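Local coordinates for molybdenum ABC transporter, periplasmic molybdenum-binding protein (Vibrio cholerae, PDB 4RXL) that binds tungstate in the cleft between its two lobes and probably delivers molybdate or tungstate to an ABC importer as its periplasmic solute-binding component, at residues N19-D24 against A213-D218; S42-I47 against N65-K70; V87-T92 against T173-S178; L159-E164 against D179-V184. All coordinates share one frame; numbering follows the deposited sequence. Where two conformers were deposited one is given.

Interaction 1 of 4, residues N19-D24 against A213-D218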
loop_
_atom_site.group_PDB
_atom_site.type_symbol
_atom_site.label_atom_id
_atom_site.label_comp_id
_atom_site.label_asym_id
_atom_site.label_seq_id
_atom_site.Cartn_x
_atom_site.Cartn_y
_atom_site.Cartn_z
ATOM N N ASN A 19 6.776 -4.403 -10.703
ATOM C CA ASN A 19 7.478 -5.455 -11.405
ATOM C C ASN A 19 7.008 -5.551 -12.884
ATOM O O ASN A 19 7.800 -5.666 -13.800
ATOM C CB ASN A 19 7.304 -6.802 -10.702
ATOM C CG ASN A 19 8.129 -6.914 -9.414
ATOM O OD1 ASN A 19 9.071 -6.150 -9.165
ATOM N ND2 ASN A 19 7.761 -7.873 -8.600
ATOM N N ALA A 20 5.685 -5.491 -13.092
ATOM C CA ALA A 20 5.115 -5.476 -14.419
ATOM C C ALA A 20 5.535 -4.254 -15.244
ATOM O O ALA A 20 5.805 -4.381 -16.422
ATOM C CB ALA A 20 3.603 -5.556 -14.323
ATOM N N LEU A 21 5.580 -3.095 -14.602
ATOM C CA LEU A 21 6.007 -1.860 -15.263
ATOM C C LEU A 21 7.471 -1.875 -15.680
ATOM O O LEU A 21 7.791 -1.469 -16.805
ATOM C CB LEU A 21 5.709 -0.646 -14.403
ATOM C CG LEU A 21 4.230 -0.318 -14.148
ATOM C CD1 LEU A 21 4.044 0.555 -12.931
ATOM C CD2 LEU A 21 3.599 0.353 -15.368
ATOM N N VAL A 22 8.334 -2.377 -14.791
ATOM C CA VAL A 22 9.753 -2.592 -15.104
ATOM C C VAL A 22 9.929 -3.530 -16.292
ATOM O O VAL A 22 10.713 -3.257 -17.182
ATOM C CB VAL A 22 10.505 -3.157 -13.882
ATOM C CG1 VAL A 22 11.881 -3.658 -14.256
ATOM C CG2 VAL A 22 10.636 -2.092 -12.802
ATOM N N ALA A 23 9.164 -4.621 -16.307
ATOM C CA ALA A 23 9.224 -5.594 -17.369
ATOM C C ALA A 23 8.837 -4.988 -18.720
ATOM O O ALA A 23 9.509 -5.215 -19.711
ATOM C CB ALA A 23 8.329 -6.773 -17.040
ATOM N N ASP A 24 7.754 -4.220 -18.743
ATOM C CA ASP A 24 7.243 -3.588 -19.963
ATOM C C ASP A 24 8.262 -2.577 -20.489
ATOM O O ASP A 24 8.673 -2.629 -21.629
ATOM C CB ASP A 24 5.901 -2.905 -19.657
ATOM C CG ASP A 24 5.236 -2.296 -20.902
ATOM O OD1 ASP A 24 4.974 -3.042 -21.861
ATOM O OD2 ASP A 24 4.941 -1.079 -20.899
ATOM N N ALA A 213 8.136 9.838 -17.004
ATOM C CA ALA A 213 7.301 10.063 -18.194
ATOM C C ALA A 213 6.547 8.787 -18.579
ATOM O O ALA A 213 5.350 8.835 -18.880
ATOM C CB ALA A 213 8.138 10.570 -19.366
ATOM N N TYR A 214 7.235 7.645 -18.526
ATOM C CA TYR A 214 6.601 6.367 -18.821
ATOM C C TYR A 214 5.542 6.025 -17.764
ATOM O O TYR A 214 4.425 5.618 -18.124
ATOM C CB TYR A 214 7.639 5.232 -18.955
ATOM C CG TYR A 214 7.011 3.853 -18.925
ATOM C CD1 TYR A 214 6.361 3.323 -20.042
ATOM C CD2 TYR A 214 7.002 3.110 -17.755
ATOM C CE1 TYR A 214 5.763 2.072 -19.993
ATOM C CE2 TYR A 214 6.414 1.867 -17.702
ATOM C CZ TYR A 214 5.797 1.356 -18.806
ATOM O OH TYR A 214 5.202 0.122 -18.720
ATOM N N LEU A 215 5.855 6.226 -16.489
ATOM C CA LEU A 215 4.895 5.866 -15.400
ATOM C C LEU A 215 3.596 6.674 -15.457
ATOM O O LEU A 215 2.557 6.214 -14.993
ATOM C CB LEU A 215 5.540 5.995 -14.010
ATOM C CG LEU A 215 6.588 4.916 -13.725
ATOM C CD1 LEU A 215 7.388 5.279 -12.487
ATOM C CD2 LEU A 215 5.949 3.528 -13.603
ATOM N N ARG A 216 3.683 7.884 -15.992
ATOM C CA ARG A 216 2.530 8.772 -16.148
ATOM C C ARG A 216 1.804 8.541 -17.481
ATOM O O ARG A 216 0.738 9.107 -17.712
ATOM C CB ARG A 216 2.981 10.242 -16.046
ATOM C CG ARG A 216 3.551 10.630 -14.683
ATOM C CD ARG A 216 4.426 11.877 -14.748
ATOM N NE ARG A 216 3.659 13.116 -14.884
ATOM C CZ ARG A 216 4.199 14.334 -14.881
ATOM N NH1 ARG A 216 5.510 14.491 -14.745
ATOM N NH2 ARG A 216 3.424 15.400 -15.009
ATOM N N SER A 217 2.380 7.712 -18.358
ATOM C CA SER A 217 1.811 7.457 -19.686
ATOM C C SER A 217 0.642 6.480 -19.672
ATOM O O SER A 217 0.478 5.691 -18.746
ATOM C CB SER A 217 2.872 6.892 -20.635
ATOM O OG SER A 217 3.165 5.533 -20.322
ATOM N N ASP A 218 -0.148 6.523 -20.738
ATOM C CA ASP A 218 -1.319 5.643 -20.885
ATOM C C ASP A 218 -0.947 4.166 -20.743
ATOM O O ASP A 218 -1.670 3.413 -20.111
ATOM C CB ASP A 218 -2.005 5.888 -22.251
ATOM C CG ASP A 218 -3.331 5.126 -22.411
ATOM O OD1 ASP A 218 -4.020 4.869 -21.397
ATOM O OD2 ASP A 218 -3.683 4.798 -23.565
#

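Interaction 2 of 4, residues S42-I47 against N65-K70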
loop_
_atom_site.group_PDB
_atom_site.type_symbol
_atom_site.label_atom_id
_atom_site.label_comp_id
_atom_site.label_asym_id
_atom_site.label_seq_id
_atom_site.Cartn_x
_atom_site.Cartn_y
_atom_site.Cartn_z
ATOM N N SER A 42 9.182 3.169 6.342
ATOM C CA SER A 42 10.527 2.695 6.434
ATOM C C SER A 42 11.396 3.124 5.215
ATOM O O SER A 42 12.535 3.560 5.378
ATOM C CB SER A 42 10.511 1.193 6.581
ATOM O OG SER A 42 11.841 0.704 6.741
ATOM N N LEU A 43 10.796 3.035 4.020
ATOM C CA LEU A 43 11.515 3.438 2.810
ATOM C C LEU A 43 11.894 4.903 2.885
ATOM O O LEU A 43 13.042 5.288 2.603
ATOM C CB LEU A 43 10.665 3.166 1.578
ATOM C CG LEU A 43 10.322 1.708 1.300
ATOM C CD1 LEU A 43 9.338 1.611 0.147
ATOM C CD2 LEU A 43 11.556 0.913 0.983
ATOM N N ALA A 44 10.939 5.749 3.233
ATOM C CA ALA A 44 11.213 7.185 3.332
ATOM C C ALA A 44 12.333 7.521 4.301
ATOM O O ALA A 44 13.160 8.405 4.040
ATOM C CB ALA A 44 9.956 7.950 3.729
ATOM N N ARG A 45 12.358 6.842 5.451
ATOM C CA ARG A 45 13.338 7.089 6.479
ATOM C C ARG A 45 14.719 6.627 6.059
ATOM O O ARG A 45 15.707 7.234 6.407
ATOM C CB ARG A 45 12.921 6.455 7.813
ATOM C CG ARG A 45 11.736 7.180 8.397
ATOM C CD ARG A 45 11.110 6.454 9.550
ATOM N NE ARG A 45 10.303 7.379 10.356
ATOM C CZ ARG A 45 9.243 7.040 11.091
ATOM N NH1 ARG A 45 8.790 5.788 11.122
ATOM N NH2 ARG A 45 8.617 7.980 11.795
ATOM N N GLN A 46 14.733 5.585 5.248
ATOM C CA GLN A 46 15.981 5.110 4.657
ATOM C C GLN A 46 16.557 6.095 3.666
ATOM O O GLN A 46 17.755 6.420 3.706
ATOM C CB GLN A 46 15.690 3.840 3.893
ATOM C CG GLN A 46 15.492 2.631 4.748
ATOM C CD GLN A 46 16.570 1.704 4.395
ATOM O OE1 GLN A 46 16.414 0.882 3.493
ATOM N NE2 GLN A 46 17.735 1.956 4.953
ATOM N N ILE A 47 15.670 6.583 2.777
ATOM C CA ILE A 47 16.060 7.671 1.858
ATOM C C ILE A 47 16.603 8.914 2.605
ATOM O O ILE A 47 17.621 9.484 2.240
ATOM C CB ILE A 47 14.889 8.047 0.948
ATOM C CG1 ILE A 47 14.512 6.855 0.042
ATOM C CG2 ILE A 47 15.191 9.291 0.128
ATOM C CD1 ILE A 47 13.184 6.992 -0.666
ATOM N N ASN A 65 5.623 13.780 0.969
ATOM C CA ASN A 65 5.767 15.160 1.430
ATOM C C ASN A 65 6.805 15.327 2.568
ATOM O O ASN A 65 7.440 16.372 2.694
ATOM C CB ASN A 65 4.418 15.733 1.852
ATOM C CG ASN A 65 4.475 17.224 2.108
ATOM O OD1 ASN A 65 4.731 18.026 1.206
ATOM N ND2 ASN A 65 4.249 17.601 3.352
ATOM N N TYR A 66 6.993 14.267 3.350
ATOM C CA TYR A 66 8.070 14.189 4.328
ATOM C C TYR A 66 9.430 14.469 3.678
ATOM O O TYR A 66 10.222 15.276 4.181
ATOM C CB TYR A 66 8.058 12.802 4.939
ATOM C CG TYR A 66 9.092 12.539 5.992
ATOM C CD1 TYR A 66 8.854 12.882 7.308
ATOM C CD2 TYR A 66 10.289 11.901 5.684
ATOM C CE1 TYR A 66 9.793 12.642 8.293
ATOM C CE2 TYR A 66 11.236 11.639 6.665
ATOM C CZ TYR A 66 10.978 12.012 7.965
ATOM O OH TYR A 66 11.921 11.811 8.947
ATOM N N LEU A 67 9.671 13.810 2.548
ATOM C CA LEU A 67 10.884 14.072 1.771
ATOM C C LEU A 67 10.963 15.440 1.145
ATOM O O LEU A 67 12.032 15.989 1.040
ATOM C CB LEU A 67 11.076 12.991 0.700
ATOM C CG LEU A 67 11.185 11.570 1.254
ATOM C CD1 LEU A 67 11.300 10.602 0.080
ATOM C CD2 LEU A 67 12.351 11.407 2.232
ATOM N N VAL A 68 9.831 16.011 0.748
ATOM C CA VAL A 68 9.842 17.369 0.244
ATOM C C VAL A 68 10.225 18.322 1.375
ATOM O O VAL A 68 11.058 19.205 1.213
ATOM C CB VAL A 68 8.466 17.758 -0.339
ATOM C CG1 VAL A 68 8.394 19.235 -0.677
ATOM C CG2 VAL A 68 8.156 16.919 -1.566
ATOM N N GLU A 69 9.594 18.121 2.522
ATOM C CA GLU A 69 9.834 18.971 3.683
ATOM C C GLU A 69 11.287 18.955 4.134
ATOM O O GLU A 69 11.811 19.979 4.582
ATOM C CB GLU A 69 8.928 18.539 4.834
ATOM C CG GLU A 69 7.494 19.026 4.668
ATOM C CD GLU A 69 6.563 18.478 5.731
ATOM O OE1 GLU A 69 7.049 17.853 6.701
ATOM O OE2 GLU A 69 5.337 18.684 5.601
ATOM N N LYS A 70 11.930 17.787 4.012
ATOM C CA LYS A 70 13.337 17.639 4.390
ATOM C C LYS A 70 14.295 18.157 3.315
ATOM O O LYS A 70 15.497 18.162 3.515
ATOM C CB LYS A 70 13.677 16.182 4.696
ATOM C CG LYS A 70 12.876 15.503 5.772
ATOM C CD LYS A 70 13.051 16.049 7.157
ATOM C CE LYS A 70 12.081 15.348 8.101
ATOM N NZ LYS A 70 12.510 15.311 9.525
HETATM O O HOH W 1 11.697 9.858 11.053
#

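Interaction 3 of 4, residues V87-T92 against T173-S178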
loop_
_atom_site.group_PDB
_atom_site.type_symbol
_atom_site.label_atom_id
_atom_site.label_comp_id
_atom_site.label_asym_id
_atom_site.label_seq_id
_atom_site.Cartn_x
_atom_site.Cartn_y
_atom_site.Cartn_z
ATOM N N VAL A 87 -9.801 -2.901 2.145
ATOM C CA VAL A 87 -10.683 -4.032 2.341
ATOM C C VAL A 87 -10.351 -4.848 3.579
ATOM O O VAL A 87 -9.241 -4.811 4.121
ATOM C CB VAL A 87 -10.700 -4.951 1.105
ATOM C CG1 VAL A 87 -11.206 -4.173 -0.109
ATOM C CG2 VAL A 87 -9.331 -5.541 0.822
ATOM N N LEU A 88 -11.385 -5.556 4.017
ATOM C CA LEU A 88 -11.300 -6.513 5.082
ATOM C C LEU A 88 -11.273 -7.871 4.413
ATOM O O LEU A 88 -12.176 -8.220 3.630
ATOM C CB LEU A 88 -12.510 -6.385 5.990
ATOM C CG LEU A 88 -12.549 -7.294 7.225
ATOM C CD1 LEU A 88 -11.401 -6.982 8.182
ATOM C CD2 LEU A 88 -13.888 -7.098 7.886
ATOM N N ILE A 89 -10.250 -8.648 4.739
ATOM C CA ILE A 89 -10.078 -9.996 4.195
ATOM C C ILE A 89 -10.067 -11.085 5.263
ATOM O O ILE A 89 -9.812 -10.827 6.434
ATOM C CB ILE A 89 -8.797 -10.115 3.335
ATOM C CG1 ILE A 89 -7.535 -9.695 4.098
ATOM C CG2 ILE A 89 -8.861 -9.232 2.105
ATOM C CD1 ILE A 89 -6.270 -10.239 3.484
ATOM N N ARG A 90 -10.333 -12.301 4.801
ATOM C CA ARG A 90 -10.298 -13.525 5.600
ATOM C C ARG A 90 -9.542 -14.572 4.773
ATOM O O ARG A 90 -9.454 -14.427 3.548
ATOM C CB ARG A 90 -11.734 -14.035 5.851
ATOM C CG ARG A 90 -12.469 -14.476 4.592
ATOM C CD ARG A 90 -13.813 -15.098 4.920
ATOM N NE ARG A 90 -14.578 -15.485 3.730
ATOM C CZ ARG A 90 -14.441 -16.630 3.054
ATOM N NH1 ARG A 90 -13.537 -17.539 3.409
ATOM N NH2 ARG A 90 -15.220 -16.868 2.003
ATOM N N PRO A 91 -9.010 -15.632 5.420
ATOM C CA PRO A 91 -8.457 -16.739 4.642
ATOM C C PRO A 91 -9.592 -17.445 3.931
ATOM O O PRO A 91 -10.658 -17.612 4.528
ATOM C CB PRO A 91 -7.815 -17.659 5.689
ATOM C CG PRO A 91 -7.888 -16.941 6.988
ATOM C CD PRO A 91 -8.901 -15.845 6.866
ATOM N N THR A 92 -9.367 -17.844 2.683
ATOM C CA THR A 92 -10.427 -18.408 1.859
ATOM C C THR A 92 -10.976 -19.679 2.493
ATOM O O THR A 92 -12.176 -19.947 2.426
ATOM C CB THR A 92 -9.939 -18.708 0.426
ATOM O OG1 THR A 92 -9.555 -17.490 -0.218
ATOM C CG2 THR A 92 -11.037 -19.367 -0.405
ATOM N N THR A 173 -6.073 -4.124 -4.052
ATOM C CA THR A 173 -5.096 -4.710 -4.989
ATOM C C THR A 173 -4.355 -5.885 -4.380
ATOM O O THR A 173 -3.967 -6.806 -5.095
ATOM C CB THR A 173 -4.099 -3.659 -5.475
ATOM O OG1 THR A 173 -3.505 -3.066 -4.328
ATOM C CG2 THR A 173 -4.771 -2.599 -6.331
ATOM N N ASP A 174 -4.165 -5.898 -3.059
ATOM C CA ASP A 174 -3.464 -7.016 -2.411
ATOM C C ASP A 174 -4.375 -8.246 -2.434
ATOM O O ASP A 174 -3.955 -9.349 -2.782
ATOM C CB ASP A 174 -3.095 -6.686 -0.967
ATOM C CG ASP A 174 -2.208 -5.476 -0.831
ATOM O OD1 ASP A 174 -1.191 -5.357 -1.554
ATOM O OD2 ASP A 174 -2.530 -4.652 0.024
ATOM N N ALA A 175 -5.641 -8.065 -2.085
ATOM C CA ALA A 175 -6.602 -9.170 -2.130
ATOM C C ALA A 175 -6.755 -9.726 -3.538
ATOM O O ALA A 175 -6.774 -10.957 -3.733
ATOM C CB ALA A 175 -7.952 -8.712 -1.582
ATOM N N LEU A 176 -6.788 -8.835 -4.530
ATOM C CA LEU A 176 -7.075 -9.219 -5.927
ATOM C C LEU A 176 -6.062 -10.221 -6.483
ATOM O O LEU A 176 -6.423 -11.073 -7.288
ATOM C CB LEU A 176 -7.117 -7.969 -6.821
ATOM C CG LEU A 176 -7.946 -8.019 -8.096
ATOM C CD1 LEU A 176 -9.429 -8.171 -7.772
ATOM C CD2 LEU A 176 -7.690 -6.757 -8.907
ATOM N N LEU A 177 -4.807 -10.126 -6.053
ATOM C CA LEU A 177 -3.738 -10.992 -6.560
ATOM C C LEU A 177 -3.589 -12.297 -5.789
ATOM O O LEU A 177 -2.892 -13.208 -6.245
ATOM C CB LEU A 177 -2.387 -10.245 -6.578
ATOM C CG LEU A 177 -2.142 -9.214 -7.702
ATOM C CD1 LEU A 177 -0.717 -9.325 -8.211
ATOM C CD2 LEU A 177 -3.097 -9.305 -8.894
ATOM N N SER A 178 -4.253 -12.407 -4.641
ATOM C CA SER A 178 -4.149 -13.593 -3.795
ATOM C C SER A 178 -5.391 -14.478 -3.928
ATOM O O SER A 178 -6.507 -13.983 -3.846
ATOM C CB SER A 178 -3.967 -13.158 -2.334
ATOM O OG SER A 178 -3.918 -14.279 -1.463
#

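Interaction 4 of 4, residues L159-E164 against D179-V184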
loop_
_atom_site.group_PDB
_atom_site.type_symbol
_atom_site.label_atom_id
_atom_site.label_comp_id
_atom_site.label_asym_id
_atom_site.label_seq_id
_atom_site.Cartn_x
_atom_site.Cartn_y
_atom_site.Cartn_z
ATOM N N LEU A 159 -0.149 -13.149 6.727
ATOM C CA LEU A 159 -0.708 -13.716 7.975
ATOM C C LEU A 159 -2.097 -14.312 7.737
ATOM O O LEU A 159 -2.460 -15.346 8.287
ATOM C CB LEU A 159 -0.812 -12.657 9.079
ATOM C CG LEU A 159 0.468 -12.216 9.774
ATOM C CD1 LEU A 159 0.166 -11.085 10.747
ATOM C CD2 LEU A 159 1.142 -13.403 10.470
ATOM N N VAL A 160 -2.863 -13.614 6.902
ATOM C CA VAL A 160 -4.194 -14.036 6.537
ATOM C C VAL A 160 -4.103 -15.250 5.604
ATOM O O VAL A 160 -4.824 -16.222 5.802
ATOM C CB VAL A 160 -5.034 -12.885 5.922
ATOM C CG1 VAL A 160 -6.488 -13.316 5.764
ATOM C CG2 VAL A 160 -4.941 -11.659 6.825
ATOM N N GLU A 161 -3.215 -15.192 4.605
ATOM C CA GLU A 161 -2.983 -16.321 3.693
ATOM C C GLU A 161 -2.622 -17.594 4.443
ATOM O O GLU A 161 -3.089 -18.693 4.110
ATOM C CB GLU A 161 -1.889 -15.989 2.684
ATOM C CG GLU A 161 -2.257 -14.899 1.702
ATOM C CD GLU A 161 -1.149 -14.622 0.698
ATOM O OE1 GLU A 161 0.047 -14.751 1.063
ATOM O OE2 GLU A 161 -1.477 -14.262 -0.453
ATOM N N ARG A 162 -1.781 -17.459 5.463
ATOM C CA ARG A 162 -1.393 -18.624 6.288
ATOM C C ARG A 162 -2.457 -19.064 7.292
ATOM O O ARG A 162 -2.314 -20.096 7.930
ATOM C CB ARG A 162 -0.076 -18.351 7.016
ATOM C CG ARG A 162 1.087 -18.120 6.065
ATOM C CD ARG A 162 2.419 -18.371 6.751
ATOM N NE ARG A 162 2.739 -17.363 7.765
ATOM C CZ ARG A 162 3.211 -16.144 7.504
ATOM N NH1 ARG A 162 3.402 -15.735 6.249
ATOM N NH2 ARG A 162 3.481 -15.316 8.510
ATOM N N GLY A 163 -3.515 -18.288 7.463
ATOM C CA GLY A 163 -4.562 -18.635 8.395
ATOM C C GLY A 163 -4.231 -18.294 9.827
ATOM O O GLY A 163 -4.938 -18.718 10.714
ATOM N N GLU A 164 -3.184 -17.498 10.059
ATOM C CA GLU A 164 -2.785 -17.175 11.429
ATOM C C GLU A 164 -3.722 -16.112 11.974
ATOM O O GLU A 164 -4.066 -16.139 13.167
ATOM C CB GLU A 164 -1.324 -16.722 11.507
ATOM C CG GLU A 164 -0.318 -17.816 11.168
ATOM C CD GLU A 164 1.109 -17.301 10.983
ATOM O OE1 GLU A 164 1.581 -16.475 11.797
ATOM O OE2 GLU A 164 1.771 -17.739 10.017
ATOM N N ASP A 179 -5.193 -15.776 -4.148
ATOM C CA ASP A 179 -6.305 -16.744 -4.140
ATOM C C ASP A 179 -6.513 -17.352 -2.747
ATOM O O ASP A 179 -7.564 -17.931 -2.458
ATOM C CB ASP A 179 -6.071 -17.859 -5.166
ATOM C CG ASP A 179 -6.212 -17.373 -6.598
ATOM O OD1 ASP A 179 -5.966 -16.175 -6.856
ATOM O OD2 ASP A 179 -6.569 -18.192 -7.470
ATOM N N LYS A 180 -5.506 -17.207 -1.890
ATOM C CA LYS A 180 -5.567 -17.694 -0.517
ATOM C C LYS A 180 -6.472 -16.841 0.394
ATOM O O LYS A 180 -6.788 -17.252 1.508
ATOM C CB LYS A 180 -4.155 -17.752 0.076
ATOM C CG LYS A 180 -3.161 -18.641 -0.667
ATOM C CD LYS A 180 -3.422 -20.117 -0.430
ATOM C CE LYS A 180 -2.898 -20.577 0.919
ATOM N NZ LYS A 180 -3.343 -21.966 1.207
ATOM N N VAL A 181 -6.863 -15.644 -0.054
ATOM C CA VAL A 181 -7.767 -14.803 0.740
ATOM C C VAL A 181 -9.007 -14.393 -0.036
ATOM O O VAL A 181 -9.019 -14.378 -1.264
ATOM C CB VAL A 181 -7.077 -13.528 1.280
ATOM C CG1 VAL A 181 -5.782 -13.900 1.980
ATOM C CG2 VAL A 181 -6.819 -12.529 0.162
ATOM N N THR A 182 -10.042 -14.057 0.722
ATOM C CA THR A 182 -11.300 -13.583 0.181
ATOM C C THR A 182 -11.673 -12.262 0.843
ATOM O O THR A 182 -11.456 -12.071 2.041
ATOM C CB THR A 182 -12.405 -14.624 0.438
ATOM O OG1 THR A 182 -12.018 -15.880 -0.133
ATOM C CG2 THR A 182 -13.741 -14.177 -0.162
ATOM N N ILE A 183 -12.269 -11.369 0.062
ATOM C CA ILE A 183 -12.771 -10.104 0.591
ATOM C C ILE A 183 -14.087 -10.308 1.359
ATOM O O ILE A 183 -15.039 -10.902 0.851
ATOM C CB ILE A 183 -12.924 -9.060 -0.529
ATOM C CG1 ILE A 183 -11.560 -8.774 -1.163
ATOM C CG2 ILE A 183 -13.517 -7.771 0.015
ATOM C CD1 ILE A 183 -11.626 -7.893 -2.378
ATOM N N VAL A 184 -14.104 -9.842 2.602
ATOM C CA VAL A 184 -15.295 -9.878 3.410
ATOM C C VAL A 184 -16.142 -8.646 3.091
ATOM O O VAL A 184 -17.336 -8.751 2.847
ATOM C CB VAL A 184 -14.960 -9.970 4.904
ATOM C CG1 VAL A 184 -16.241 -9.982 5.729
ATOM C CG2 VAL A 184 -14.156 -11.232 5.179
#

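Interaction 1 of 4, residues N19-D24 against A213-D218
The hydroxyl of Tyr214 gives its proton to the carboxylate of Asp24, and the OH to OD2 distance of 2.5 Å makes this a short hydrogen bond. It uses the anti lone pair of OD2, the one turned away from OD1. OD2 lies at the ring edge, near its plane, with the carboxylate and ring planes 38° apart. Asp24 reaches the hydroxyl because its CG lies anti to the backbone N (chi1 -176°), which carries the acid out from helix 15-28 toward helix 206-215.

One turn earlier, Leu21 packs beside the Tyr214 ring and its two methyls divide the work. CD2 lies 4.0 Å from CE2 of Tyr214. CD1 meets CD2 of Leu215 at 3.6 Å. Asp24 and Tyr214 are partly exposed, while Leu21 and Leu215 are buried.

Tyr214 is also held at its backbone. Its carbonyl O accepts from Ser217 N at 2.9 Å and from Ser217 OG at 2.5 Å, the latter in the carbonyl plane. Ser217 is the N-cap of helix 218-226, so one residue ties the last turn of helix 206-215 to the start of helix 218-226.

That following helix closes the contact: Ile223 touches Asp24 and Tyr214, and Ala220 touches Leu21. Tyr25 meets the Tyr214 ring, and Leu215 continues inward to Leu81 of strand 78-91.

Interaction 2 of 4, residues S42-I47 against N65-K70
Apolar packing between Leu67 and the pair Ala44 and Ile47 carries most of this contact. Leu67 enters between the two residues, which are nearly one helical turn apart. Its CD1 lies 4.1 Å from CG2 of Ile47. The Ile47 and Leu67 side chains cross at about a right angle. With Ile47 CG2 anti to the backbone N, that methyl is turned onto the leucine, and CD1 of Ile47 also reaches CD1 of Leu67. Ala44 and Leu67 have the nearest CA atoms, 7.1 Å apart. The leucine also sets a methyl against a backbone carbonyl, with CD2 of Leu67 3.6 Å from O of Ala44.

Tyr66 adds an aromatic part. CB of Ala44 approaches CD2 of Tyr66 obliquely at 4.4 Å. Within its own segment, Lys70 lays its CE over one face of the Tyr66 ring, 3.4 Å above the plane and toward the rim.

The polar part runs partly through water. One water accepts from NE of Arg45 at 2.9 Å and donates to OH of Tyr66 at 2.9 Å. The same hydroxyl is hydrogen-bonded to OE1 of Glu48 on helix 40-49, a direct link between the helices that probably steadies the ring.

Segments 42-47 and 65-69 run nearly parallel, with axes 10.2 Å apart at an angle of 19°. Their helices, 40-49 and 61-69, are joined through strand 55-57, whose Phe56 packs against Ala44, Ile47 and Leu67. Tyr9 of strand 6-11 also touches Ile47, and Trp63 touches Ala44.

Interaction 3 of 4, residues V87-T92 against T173-S178
Ala175 meets Ile89 and Val87 through its one methyl, and these three residues make the whole contact. All three are buried. Ala175 gives the largest share of the surface. Its CB points from helix 172-177 at strand 78-91 and lies 3.8 Å from CG2 of Ile89. The same CB lies 4.2 Å from CG2 of Val87, two residues back on the same side of the strand.

Ile89 holds CG1 between the backbone N and the carbonyl carbon (chi1 56°). This puts CG2 anti to the carbonyl carbon, from where it faces the alanine. The Ile89 side chain also touches Leu157 and Val160 of helix 153-161. Val87 touches Val170 and Ala186 on the strands flanking its own, and Ile183 touches Ala175 as well.

Tyr171, which lines the tungstate pocket, directly precedes helix 172-177. OD2 of Asp174 accepts from the backbone N of Tyr171, and OD1 forms a salt bridge with NE of Arg154.

Between these two segments the contact is purely apolar, methyl on methyl, with no hydrogen bond. Directional bonds lie beside it: Thr173 OG1 is hydrogen-bonded to Asn84 ND2 of strand 78-91, and Asp174 ties the helix to Tyr171 at the ligand site.

Interaction 4 of 4, residues L159-E164 against D179-V184
Val160 and Glu161, in the last turn of helix 153-161, pack against the start of strand 181-186, and a Schellman motif closes the helix just beyond them. Gly163 has positive phi (81°). Its N bonds back to Val160 O at 3.0 Å, and Glu164 N bonds to Leu159 O at 2.9 Å.

The tight part centres on CG1 of Val181. This methyl lies 3.9 Å from CG1 of Val160, and the two valines cross at about a right angle. It also lies 3.7 Å from CG of Glu161. Both valines are buried, and Val160 continues onto Ile89 and Pro91 of strand 78-91.

Glu161 spans both parts: its CG sits on Val181, and its outer end lies with the exposed Lys180 on the looser side. Their aliphatic parts cross at about a right angle, with CG of Glu161 3.8 Å from CB of Lys180. Glu161 is extended beyond CG, which carries its carboxylate away from the lysine amine, to a hydrogen bond with Ser178 OG. Contact on this side is made by methylene groups and one backbone carbonyl, and no hydrogen bond links the two segments.

Lys180 is bent at chi2 (-74°) and chi3, and this fold brings its CE to 3.7 Å from the carbonyl O of Glu161.

The four contacts fall on both lobes of a periplasmic binding protein fold, with the tungstate between them. Interactions 1 and 2 belong to one lobe, their centres 23 Å apart. Interactions 3 and 4 belong to the other, with centres only 6 Å apart, and share neighbouring strands 78-91 and 181-186. A probable backbone hydrogen bond between Leu88 O and Val184 N joins these strands. The centres of interactions 2 and 3 lie 29 Å apart, on opposite sides of the chain's centre. Along the chain, interaction 1 spans the others: interaction 2 closes first, then 3 and 4 interleave. The C-terminal part thus returns to the first lobe, and strand 78-91 runs between the two.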